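Local coordinates for protein monomethylamine methyltransferase MtmB1 (Methanosarcina barkeri, PDB 1NTH) that transfers the methyl group of monomethylamine to the corrinoid cofactor of its partner protein MtmC, a step in methanogenesis from methylamine, at residues Glu50-Asp55 with Asp356-Arg361; Arg116-Lys121 with Ala318-Ser323; Glu310-Ala315 with Ser350-Thr355. All coordinates share one frame; numbering follows the deposited sequence.

Contact 1. Residues Glu50-Asp55 with Asp356-Arg361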
ATOM      1  N   GLU A  50      18.380  45.254  19.299  1.00 25.96           N
ATOM      2  CA  GLU A  50      18.402  44.545  18.020  1.00 26.43           C
ATOM      3  C   GLU A  50      17.357  43.441  17.964  1.00 23.87           C
ATOM      4  O   GLU A  50      17.113  42.765  18.960  1.00 22.86           O
ATOM      5  CB  GLU A  50      19.771  43.907  17.768  1.00 27.72           C
ATOM      6  CG  GLU A  50      20.894  44.867  17.449  1.00 33.03           C
ATOM      7  CD  GLU A  50      22.092  44.148  16.854  1.00 36.69           C
ATOM      8  OE1 GLU A  50      22.610  43.211  17.501  1.00 38.18           O
ATOM      9  OE2 GLU A  50      22.515  44.513  15.736  1.00 40.21           O
ATOM     10  N   PHE A  51      16.744  43.264  16.797  1.00 22.52           N
ATOM     11  CA  PHE A  51      15.754  42.205  16.613  1.00 21.43           C
ATOM     12  C   PHE A  51      16.494  40.922  16.252  1.00 21.25           C
ATOM     13  O   PHE A  51      16.153  39.837  16.724  1.00 21.00           O
ATOM     14  CB  PHE A  51      14.778  42.551  15.488  1.00 21.35           C
ATOM     15  CG  PHE A  51      13.832  43.660  15.826  1.00 22.02           C
ATOM     16  CD1 PHE A  51      14.209  44.988  15.661  1.00 22.24           C
ATOM     17  CD2 PHE A  51      12.561  43.375  16.314  1.00 21.09           C
ATOM     18  CE1 PHE A  51      13.326  46.018  15.975  1.00 22.39           C
ATOM     19  CE2 PHE A  51      11.674  44.396  16.632  1.00 23.14           C
ATOM     20  CZ  PHE A  51      12.057  45.722  16.460  1.00 22.38           C
ATOM     21  N   ILE A  52      17.508  41.063  15.404  1.00 22.29           N
ATOM     22  CA  ILE A  52      18.324  39.934  14.967  1.00 22.92           C
ATOM     23  C   ILE A  52      19.760  40.271  15.351  1.00 22.85           C
ATOM     24  O   ILE A  52      20.302  41.283  14.910  1.00 23.80           O
ATOM     25  CB  ILE A  52      18.259  39.748  13.436  0.60 23.98           C
ATOM     26  CG1 ILE A  52      16.804  39.738  12.963  0.60 25.50           C
ATOM     27  CG2 ILE A  52      18.949  38.450  13.046  1.00 23.57           C
ATOM     28  CD1 ILE A  52      15.972  38.624  13.545  0.60 25.64           C
ATOM     29  N   PRO A  53      20.401  39.421  16.166  1.00 22.88           N
ATOM     30  CA  PRO A  53      21.782  39.662  16.602  1.00 24.40           C
ATOM     31  C   PRO A  53      22.841  39.631  15.509  1.00 26.80           C
ATOM     32  O   PRO A  53      22.733  38.880  14.539  1.00 26.50           O
ATOM     33  CB  PRO A  53      22.010  38.570  17.640  1.00 22.90           C
ATOM     34  CG  PRO A  53      21.184  37.439  17.104  1.00 21.12           C
ATOM     35  CD  PRO A  53      19.902  38.140  16.699  1.00 21.06           C
ATOM     36  N   THR A  54      23.865  40.460  15.691  1.00 28.88           N
ATOM     37  CA  THR A  54      24.990  40.551  14.770  1.00 31.68           C
ATOM     38  C   THR A  54      26.273  40.412  15.591  1.00 31.99           C
ATOM     39  O   THR A  54      27.377  40.572  15.074  1.00 34.29           O
ATOM     40  CB  THR A  54      25.012  41.907  14.028  1.00 32.20           C
ATOM     41  OG1 THR A  54      25.107  42.976  14.978  1.00 35.09           O
ATOM     42  CG2 THR A  54      23.742  42.085  13.209  1.00 35.00           C
ATOM     43  N   ASP A  55      26.110  40.118  16.880  1.00 30.79           N
ATOM     44  CA  ASP A  55      27.235  39.945  17.797  1.00 29.28           C
ATOM     45  C   ASP A  55      27.325  38.468  18.167  1.00 28.49           C
ATOM     46  O   ASP A  55      26.602  38.000  19.049  1.00 26.99           O
ATOM     47  CB  ASP A  55      27.014  40.773  19.067  1.00 30.52           C
ATOM     48  CG  ASP A  55      28.209  40.744  20.006  1.00 32.04           C
ATOM     49  OD1 ASP A  55      28.916  39.717  20.058  1.00 31.94           O
ATOM     50  OD2 ASP A  55      28.433  41.751  20.708  1.00 36.00           O
ATOM     51  N   ASP A 356      11.338  36.354  11.426  1.00 17.86           N
ATOM     52  CA  ASP A 356      11.530  34.909  11.328  1.00 17.90           C
ATOM     53  C   ASP A 356      12.403  34.500  10.146  1.00 17.79           C
ATOM     54  O   ASP A 356      13.274  33.640  10.271  1.00 17.87           O
ATOM     55  CB  ASP A 356      10.178  34.196  11.225  1.00 18.65           C
ATOM     56  CG  ASP A 356       9.373  34.280  12.509  1.00 19.21           C
ATOM     57  OD1 ASP A 356       9.983  34.494  13.581  1.00 21.30           O
ATOM     58  OD2 ASP A 356       8.135  34.115  12.445  1.00 20.40           O
ATOM     59  N   THR A 357      12.162  35.111   8.994  1.00 16.95           N
ATOM     60  CA  THR A 357      12.939  34.795   7.803  1.00 17.15           C
ATOM     61  C   THR A 357      14.408  35.173   7.980  1.00 17.24           C
ATOM     62  O   THR A 357      15.304  34.356   7.755  1.00 18.29           O
ATOM     63  CB  THR A 357      12.364  35.526   6.570  1.00 16.30           C
ATOM     64  OG1 THR A 357      11.011  35.104   6.359  1.00 17.30           O
ATOM     65  CG2 THR A 357      13.189  35.219   5.327  1.00 17.51           C
ATOM     66  N   ALA A 358      14.663  36.406   8.404  1.00 17.47           N
ATOM     67  CA  ALA A 358      16.038  36.857   8.584  1.00 17.44           C
ATOM     68  C   ALA A 358      16.772  36.153   9.720  1.00 17.33           C
ATOM     69  O   ALA A 358      17.983  35.954   9.642  1.00 17.20           O
ATOM     70  CB  ALA A 358      16.059  38.362   8.807  1.00 18.67           C
ATOM     71  N   SER A 359      16.050  35.765  10.769  1.00 16.67           N
ATOM     72  CA  SER A 359      16.690  35.104  11.906  1.00 17.83           C
ATOM     73  C   SER A 359      17.023  33.636  11.654  1.00 18.36           C
ATOM     74  O   SER A 359      17.710  33.010  12.458  1.00 19.69           O
ATOM     75  CB  SER A 359      15.825  35.238  13.169  1.00 18.54           C
ATOM     76  OG  SER A 359      14.603  34.528  13.061  1.00 20.20           O
ATOM     77  N   GLY A 360      16.527  33.083  10.550  1.00 17.07           N
ATOM     78  CA  GLY A 360      16.839  31.699  10.224  1.00 16.67           C
ATOM     79  C   GLY A 360      15.796  30.618  10.454  1.00 15.92           C
ATOM     80  O   GLY A 360      16.142  29.440  10.471  1.00 17.10           O
ATOM     81  N   ARG A 361      14.530  30.986  10.629  1.00 15.58           N
ATOM     82  CA  ARG A 361      13.488  29.980  10.847  1.00 15.87           C
ATOM     83  C   ARG A 361      13.292  29.152   9.584  1.00 15.78           C
ATOM     84  O   ARG A 361      13.350  29.682   8.476  1.00 15.06           O
ATOM     85  CB  ARG A 361      12.152  30.639  11.206  1.00 16.69           C
ATOM     86  CG  ARG A 361      12.130  31.372  12.535  1.00 16.94           C
ATOM     87  CD  ARG A 361      12.141  30.420  13.724  1.00 19.16           C
ATOM     88  NE  ARG A 361      12.185  31.170  14.977  1.00 17.62           N
ATOM     89  CZ  ARG A 361      12.287  30.626  16.186  1.00 19.13           C
ATOM     90  NH1 ARG A 361      12.351  29.309  16.331  1.00 18.33           N
ATOM     91  NH2 ARG A 361      12.350  31.409  17.256  1.00 18.18           N
TER

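Contact 2. Residues Arg116-Lys121 with Ala318-Ser323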
ATOM      1  N   ARG A 116      18.160  26.492   7.583  1.00 17.92           N
ATOM      2  CA  ARG A 116      18.392  27.841   7.070  1.00 17.91           C
ATOM      3  C   ARG A 116      19.286  28.560   8.072  1.00 19.09           C
ATOM      4  O   ARG A 116      19.177  28.346   9.278  1.00 19.00           O
ATOM      5  CB  ARG A 116      17.085  28.632   6.937  1.00 17.31           C
ATOM      6  CG  ARG A 116      16.180  28.194   5.801  1.00 17.23           C
ATOM      7  CD  ARG A 116      14.985  29.137   5.640  1.00 15.93           C
ATOM      8  NE  ARG A 116      15.369  30.468   5.159  1.00 16.26           N
ATOM      9  CZ  ARG A 116      15.391  31.569   5.907  1.00 17.92           C
ATOM     10  NH1 ARG A 116      15.047  31.519   7.191  1.00 15.59           N
ATOM     11  NH2 ARG A 116      15.754  32.728   5.370  1.00 16.62           N
ATOM     12  N   SER A 117      20.176  29.404   7.571  1.00 20.46           N
ATOM     13  CA  SER A 117      21.062  30.158   8.444  1.00 21.23           C
ATOM     14  C   SER A 117      20.511  31.570   8.559  1.00 21.15           C
ATOM     15  O   SER A 117      19.556  31.931   7.875  1.00 19.93           O
ATOM     16  CB  SER A 117      22.473  30.200   7.857  0.50 23.34           C
ATOM     17  OG  SER A 117      22.474  30.829   6.587  0.50 22.50           O
ATOM     18  N   VAL A 118      21.106  32.366   9.438  1.00 21.87           N
ATOM     19  CA  VAL A 118      20.684  33.748   9.597  1.00 21.19           C
ATOM     20  C   VAL A 118      20.920  34.444   8.253  1.00 21.52           C
ATOM     21  O   VAL A 118      21.977  34.276   7.646  1.00 21.78           O
ATOM     22  CB  VAL A 118      21.517  34.449  10.694  1.00 22.19           C
ATOM     23  CG1 VAL A 118      21.187  35.934  10.737  1.00 21.12           C
ATOM     24  CG2 VAL A 118      21.241  33.802  12.043  1.00 22.97           C
ATOM     25  N   GLY A 119      19.925  35.197   7.788  1.00 20.66           N
ATOM     26  CA  GLY A 119      20.043  35.913   6.525  1.00 22.14           C
ATOM     27  C   GLY A 119      20.098  35.037   5.283  1.00 23.19           C
ATOM     28  O   GLY A 119      20.466  35.500   4.203  1.00 22.90           O
ATOM     29  N   ASP A 120      19.718  33.772   5.429  1.00 21.32           N
ATOM     30  CA  ASP A 120      19.743  32.819   4.321  1.00 22.38           C
ATOM     31  C   ASP A 120      18.992  33.306   3.080  1.00 22.15           C
ATOM     32  O   ASP A 120      17.922  33.906   3.184  1.00 22.39           O
ATOM     33  CB  ASP A 120      19.152  31.488   4.794  1.00 21.68           C
ATOM     34  CG  ASP A 120      19.653  30.305   3.994  1.00 25.05           C
ATOM     35  OD1 ASP A 120      20.129  29.336   4.619  1.00 26.47           O
ATOM     36  OD2 ASP A 120      19.571  30.340   2.749  1.00 27.42           O
ATOM     37  N   LYS A 121      19.561  33.036   1.907  1.00 22.98           N
ATOM     38  CA  LYS A 121      18.945  33.421   0.636  1.00 23.43           C
ATOM     39  C   LYS A 121      17.719  32.550   0.363  1.00 21.97           C
ATOM     40  O   LYS A 121      16.804  32.954  -0.357  1.00 22.17           O
ATOM     41  CB  LYS A 121      19.935  33.239  -0.518  1.00 26.19           C
ATOM     42  CG  LYS A 121      21.169  34.122  -0.466  1.00 30.85           C
ATOM     43  CD  LYS A 121      20.868  35.552  -0.875  0.50 32.10           C
ATOM     44  CE  LYS A 121      22.151  36.367  -0.969  0.50 33.74           C
ATOM     45  NZ  LYS A 121      21.900  37.763  -1.417  0.50 34.45           N
ATOM     46  N   ALA A 318      16.653  34.045  19.785  1.00 17.64           N
ATOM     47  CA  ALA A 318      16.621  32.612  20.055  1.00 16.56           C
ATOM     48  C   ALA A 318      16.932  31.812  18.789  1.00 17.68           C
ATOM     49  O   ALA A 318      17.767  30.906  18.806  1.00 17.33           O
ATOM     50  CB  ALA A 318      15.257  32.212  20.612  1.00 17.90           C
ATOM     51  N   CYS A 319      16.271  32.156  17.690  1.00 17.45           N
ATOM     52  CA  CYS A 319      16.486  31.440  16.437  1.00 18.98           C
ATOM     53  C   CYS A 319      17.870  31.662  15.842  1.00 18.48           C
ATOM     54  O   CYS A 319      18.504  30.716  15.371  1.00 18.72           O
ATOM     55  CB  CYS A 319      15.425  31.828  15.406  1.00 19.13           C
ATOM     56  SG  CYS A 319      15.522  30.819  13.900  1.00 23.22           S
ATOM     57  N   ALA A 320      18.347  32.903  15.850  1.00 18.30           N
ATOM     58  CA  ALA A 320      19.669  33.181  15.301  1.00 17.75           C
ATOM     59  C   ALA A 320      20.710  32.383  16.069  1.00 18.40           C
ATOM     60  O   ALA A 320      21.647  31.833  15.491  1.00 18.62           O
ATOM     61  CB  ALA A 320      19.982  34.672  15.387  1.00 19.19           C
ATOM     62  N   THR A 321      20.537  32.318  17.385  1.00 17.14           N
ATOM     63  CA  THR A 321      21.463  31.595  18.242  1.00 16.92           C
ATOM     64  C   THR A 321      21.361  30.088  18.028  1.00 17.63           C
ATOM     65  O   THR A 321      22.374  29.399  17.920  1.00 17.31           O
ATOM     66  CB  THR A 321      21.200  31.945  19.715  1.00 18.23           C
ATOM     67  OG1 THR A 321      21.375  33.357  19.889  1.00 18.93           O
ATOM     68  CG2 THR A 321      22.164  31.206  20.631  1.00 17.39           C
ATOM     69  N   ILE A 322      20.137  29.576  17.966  1.00 17.11           N
ATOM     70  CA  ILE A 322      19.936  28.150  17.740  1.00 17.35           C
ATOM     71  C   ILE A 322      20.481  27.772  16.358  1.00 18.39           C
ATOM     72  O   ILE A 322      21.070  26.702  16.186  1.00 19.58           O
ATOM     73  CB  ILE A 322      18.432  27.789  17.846  1.00 17.96           C
ATOM     74  CG1 ILE A 322      18.003  27.800  19.319  1.00 18.87           C
ATOM     75  CG2 ILE A 322      18.160  26.426  17.204  1.00 19.89           C
ATOM     76  CD1 ILE A 322      18.707  26.767  20.184  1.00 20.10           C
ATOM     77  N   SER A 323      20.305  28.657  15.382  1.00 18.25           N
ATOM     78  CA  SER A 323      20.787  28.396  14.024  1.00 20.22           C
ATOM     79  C   SER A 323      22.308  28.409  13.956  1.00 20.78           C
ATOM     80  O   SER A 323      22.917  27.648  13.202  1.00 20.71           O
ATOM     81  CB  SER A 323      20.240  29.441  13.051  1.00 20.56           C
ATOM     82  OG  SER A 323      18.828  29.380  12.977  1.00 23.73           O
TER

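Contact 3. Residues Glu310-Ala315 with Ser350-Thr355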
ATOM      1  N   GLU A 310       9.089  43.327  21.817  1.00 19.54           N
ATOM      2  CA  GLU A 310       9.767  42.401  22.713  1.00 19.45           C
ATOM      3  C   GLU A 310       9.755  40.948  22.248  1.00 19.32           C
ATOM      4  O   GLU A 310      10.790  40.284  22.269  1.00 18.74           O
ATOM      5  CB  GLU A 310       9.171  42.487  24.121  1.00 21.07           C
ATOM      6  CG  GLU A 310       9.310  43.865  24.757  1.00 23.11           C
ATOM      7  CD  GLU A 310       8.099  44.754  24.536  1.00 26.22           C
ATOM      8  OE1 GLU A 310       7.294  44.480  23.618  1.00 27.05           O
ATOM      9  OE2 GLU A 310       7.958  45.746  25.284  1.00 26.99           O
ATOM     10  N   THR A 311       8.592  40.458  21.829  1.00 19.06           N
ATOM     11  CA  THR A 311       8.478  39.072  21.384  1.00 19.24           C
ATOM     12  C   THR A 311       9.233  38.815  20.078  1.00 18.66           C
ATOM     13  O   THR A 311       9.745  37.715  19.858  1.00 18.65           O
ATOM     14  CB  THR A 311       6.996  38.647  21.235  1.00 18.94           C
ATOM     15  OG1 THR A 311       6.316  39.544  20.353  1.00 21.57           O
ATOM     16  CG2 THR A 311       6.304  38.662  22.595  1.00 20.62           C
ATOM     17  N   LEU A 312       9.306  39.819  19.209  1.00 18.56           N
ATOM     18  CA  LEU A 312      10.044  39.659  17.962  1.00 19.00           C
ATOM     19  C   LEU A 312      11.536  39.555  18.287  1.00 19.93           C
ATOM     20  O   LEU A 312      12.258  38.759  17.688  1.00 18.46           O
ATOM     21  CB  LEU A 312       9.779  40.837  17.017  1.00 18.51           C
ATOM     22  CG  LEU A 312       8.369  40.899  16.412  1.00 19.26           C
ATOM     23  CD1 LEU A 312       8.206  42.178  15.604  1.00 22.02           C
ATOM     24  CD2 LEU A 312       8.132  39.673  15.522  1.00 19.58           C
ATOM     25  N   MET A 313      11.997  40.352  19.251  1.00 19.45           N
ATOM     26  CA  MET A 313      13.401  40.310  19.654  1.00 19.54           C
ATOM     27  C   MET A 313      13.738  38.958  20.277  1.00 18.27           C
ATOM     28  O   MET A 313      14.803  38.396  20.026  1.00 19.28           O
ATOM     29  CB  MET A 313      13.702  41.431  20.655  1.00 20.69           C
ATOM     30  CG  MET A 313      13.688  42.818  20.038  1.00 21.27           C
ATOM     31  SD  MET A 313      13.845  44.112  21.289  1.00 24.60           S
ATOM     32  CE  MET A 313      15.541  43.889  21.803  1.00 22.72           C
ATOM     33  N   ILE A 314      12.825  38.440  21.093  1.00 17.80           N
ATOM     34  CA  ILE A 314      13.034  37.146  21.733  1.00 17.58           C
ATOM     35  C   ILE A 314      13.164  36.056  20.670  1.00 17.89           C
ATOM     36  O   ILE A 314      14.098  35.252  20.708  1.00 17.51           O
ATOM     37  CB  ILE A 314      11.862  36.808  22.685  1.00 17.63           C
ATOM     38  CG1 ILE A 314      11.864  37.793  23.860  1.00 18.74           C
ATOM     39  CG2 ILE A 314      11.980  35.368  23.188  1.00 18.42           C
ATOM     40  CD1 ILE A 314      10.600  37.762  24.694  1.00 18.59           C
ATOM     41  N   ALA A 315      12.239  36.040  19.717  1.00 17.19           N
ATOM     42  CA  ALA A 315      12.267  35.036  18.656  1.00 17.61           C
ATOM     43  C   ALA A 315      13.508  35.178  17.771  1.00 17.55           C
ATOM     44  O   ALA A 315      14.157  34.184  17.433  1.00 17.71           O
ATOM     45  CB  ALA A 315      11.005  35.140  17.805  1.00 17.14           C
ATOM     46  N   SER A 350       3.554  40.760   8.878  1.00 18.51           N
ATOM     47  CA  SER A 350       4.717  41.069   8.054  1.00 18.54           C
ATOM     48  C   SER A 350       5.960  41.276   8.910  1.00 18.28           C
ATOM     49  O   SER A 350       7.039  40.784   8.582  1.00 18.67           O
ATOM     50  CB  SER A 350       4.458  42.321   7.209  1.00 17.97           C
ATOM     51  OG  SER A 350       3.458  42.081   6.239  1.00 20.44           O
ATOM     52  N   ALA A 351       5.813  42.014  10.006  1.00 18.80           N
ATOM     53  CA  ALA A 351       6.946  42.258  10.888  1.00 17.97           C
ATOM     54  C   ALA A 351       7.498  40.929  11.393  1.00 17.63           C
ATOM     55  O   ALA A 351       8.713  40.746  11.469  1.00 18.46           O
ATOM     56  CB  ALA A 351       6.523  43.133  12.069  1.00 18.15           C
ATOM     57  N   GLN A 352       6.611  39.997  11.727  1.00 17.71           N
ATOM     58  CA  GLN A 352       7.077  38.710  12.221  1.00 16.85           C
ATOM     59  C   GLN A 352       7.709  37.874  11.113  1.00 17.27           C
ATOM     60  O   GLN A 352       8.680  37.160  11.351  1.00 17.18           O
ATOM     61  CB  GLN A 352       5.943  37.927  12.879  1.00 17.55           C
ATOM     62  CG  GLN A 352       6.464  36.735  13.660  1.00 18.61           C
ATOM     63  CD  GLN A 352       5.394  36.027  14.450  1.00 19.25           C
ATOM     64  OE1 GLN A 352       4.398  36.632  14.852  1.00 19.26           O
ATOM     65  NE2 GLN A 352       5.601  34.737  14.698  1.00 19.56           N
ATOM     66  N   SER A 353       7.162  37.961   9.905  1.00 17.64           N
ATOM     67  CA  SER A 353       7.718  37.209   8.785  1.00 17.47           C
ATOM     68  C   SER A 353       9.129  37.713   8.476  1.00 17.68           C
ATOM     69  O   SER A 353      10.026  36.932   8.161  1.00 16.17           O
ATOM     70  CB  SER A 353       6.823  37.351   7.551  1.00 18.64           C
ATOM     71  OG  SER A 353       7.352  36.621   6.456  1.00 21.09           O
ATOM     72  N   ILE A 354       9.330  39.024   8.574  1.00 16.81           N
ATOM     73  CA  ILE A 354      10.648  39.594   8.324  1.00 17.43           C
ATOM     74  C   ILE A 354      11.621  39.065   9.379  1.00 17.89           C
ATOM     75  O   ILE A 354      12.714  38.598   9.058  1.00 17.90           O
ATOM     76  CB  ILE A 354      10.611  41.140   8.395  1.00 18.56           C
ATOM     77  CG1 ILE A 354       9.814  41.692   7.211  1.00 19.17           C
ATOM     78  CG2 ILE A 354      12.030  41.702   8.424  1.00 17.53           C
ATOM     79  CD1 ILE A 354       9.497  43.181   7.320  1.00 21.56           C
ATOM     80  N   THR A 355      11.203  39.126  10.639  1.00 18.50           N
ATOM     81  CA  THR A 355      12.028  38.664  11.749  1.00 17.87           C
ATOM     82  C   THR A 355      12.359  37.176  11.650  1.00 18.48           C
ATOM     83  O   THR A 355      13.520  36.782  11.777  1.00 18.12           O
ATOM     84  CB  THR A 355      11.323  38.918  13.094  1.00 17.77           C
ATOM     85  OG1 THR A 355      11.009  40.313  13.209  1.00 19.03           O
ATOM     86  CG2 THR A 355      12.214  38.499  14.258  1.00 19.59           C
TER

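Contact 1. Residues Glu50-Asp55 with Asp356-Arg361
I52 reaches out of the loop between helices 24-42 and 56-73 and lays its branched side chain against the C-terminal turn of helix 343-359, just before barrel strand 363-366, where A358 and S359 meet it. CG1, CG2 and CD1 each take a different part of the helix. CG1 faces the methyl of A358, 4.4 Å from A358 CB. The other branch, CG2, is anti to the backbone N (CG1 has chi1 -50°) and lies beside the helix backbone, 4.2 Å from S359 CA. CD1 folds back over the serine, and I52 CD1 to S359 CB measures 3.4 Å; since I52 was modelled in two conformers, that tightness is doubtful.

Small residues suit the helix side: A358 and S359 leave room for a bulky beta-branched partner. S359 OG bonds to T355 O, so its CH2 can face the isoleucine while its hydroxyl serves the helix. G360, with phi 104°, ends the helix in a Schellman motif in which R361 N bonds to D356 O at 3.0 Å; this backbone geometry calls for glycine.

The loop is shaped by its own polar bonds. T54 OG1 donates to the syn lone pair of E50 OE2 over 3.1 Å, F51 N and I52 N both bond to N402 OD1, and D55 N-caps helix 56-73.

The meeting is chiefly carbon against carbon, with the methyl CG2 also near the backbone carbonyl of A358. Its fit depends on shape and burial, while the hydrogen bonds that fix each partner are made within its own segment or to other parts of the chain.

Contact 2. Residues Arg116-Lys121 with Ala318-Ser323
V118 meets A320 through its CG2 methyl, which chi1 of 173° places anti to the valine's carbonyl carbon and beside its backbone N, while CG1 takes the position anti to that N. This rotation lays CG2 on the flank of helix 309-325, where V118 CG2 is 3.7 Å from A320 CB and equally close to the alanine's CA.

One turn further on, S323 directs its CB toward the loop. S323 OG to R116 O is 3.9 Å, too far for a hydrogen bond, and the hydroxyl is committed to its own helix: with OG beside the backbone N, S323 OG donates to C319 O over 2.8 Å from 40° above the carbonyl plane. S323 N reaches the same oxygen from the opposite face, and C319 O is thus gripped twice.

V118 and G119 are the central pair of a type II turn, lying between strand 111-114 and barrel strand 125-128 and closed by D120 N to S117 O at 3.1 Å; G119, with its positive phi, suits the third position. D120 also ties the turn from its side chain, since S117 N donates nearly straight (166°) to the anti lone pair of D120 OD1 at 3.0 Å. The guanidinium of R116 bonds to A122 O through NE and to T357 O and R361 O through NH1.

The contact is therefore a small apolar patch beside polar groups that bond within their own segments or to other parts of the chain: A320, with only a methyl, lets V118 CG2 approach the helix backbone.

Contact 3. Residues Glu310-Ala315 with Ser350-Thr355
A351 presents its methyl to L312, the side chain of segment 310-315 that carries the meeting with 350-355. Leucine suits this place because its two branched methyls let one side chain span A351, Q352 and T355. L312 CD1 stands 4.0 Å from A351 CB; a small residue here lets the leucine come in close.

Next comes Q352, which the other methyl of the leucine touches along its stem. L312 CD2 lies 3.6 Å from Q352 CA, and it rests against the CB and CG methylenes at 3.9 Å from Q352 CB. With CG anti to the backbone N (chi1 -168°), the glutamine runs out extended, and its amide is spent on polar partners: OE1 accepts from T306 OG1 and NE2 donates to Q333 O. Glutamine thus joins an apolar stem to a satisfied polar end in a buried place.

T355 then closes the face, its side chain running across that of L312 at a slant. T355 OG1 sits 3.7 Å from L312 CD2, yet the hydroxyl is turned back to its own helix: T355 OG1 donates to A351 O at 2.9 Å, tilted 30° from the carbonyl plane, while T355 N reaches that oxygen from the opposite face. The methyl comes forward instead, with T355 CG2 3.4 Å from L312 O.

The two segments run nearly parallel: their axes come within 10.1 Å and cross at -19°. Helix 309-325 follows barrel strand 293-300, and helix 343-359 follows the adjacent parallel strand 330-333 and leads into 363-366, so they are consecutive helices of the TIM barrel's outer layer. Helix 271-288 flanks the first and helices 380-393 and 398-410 the second, while F51 also packs on L312.

In the fold
The contacts lie close together, contacts 2 and 3 each on the same side of the chain's centre as contact 1. The centre of contact 1 lies about 6 Å from that of contact 2 and about 9 Å from that of contact 3, while the centres of contacts 2 and 3 are about 13 Å apart. Contacts 1 and 3 share helix 343-359, and contacts 2 and 3 share helix 309-325. Along the chain, contacts 2 and 3 both nest inside the span closed by contact 1 and cross each other. A probable hydrogen bond from G119 N to A358 O joins contacts 1 and 2. Two early loops, 50-55 and 116-121, are thereby packed onto two consecutive later barrel helices.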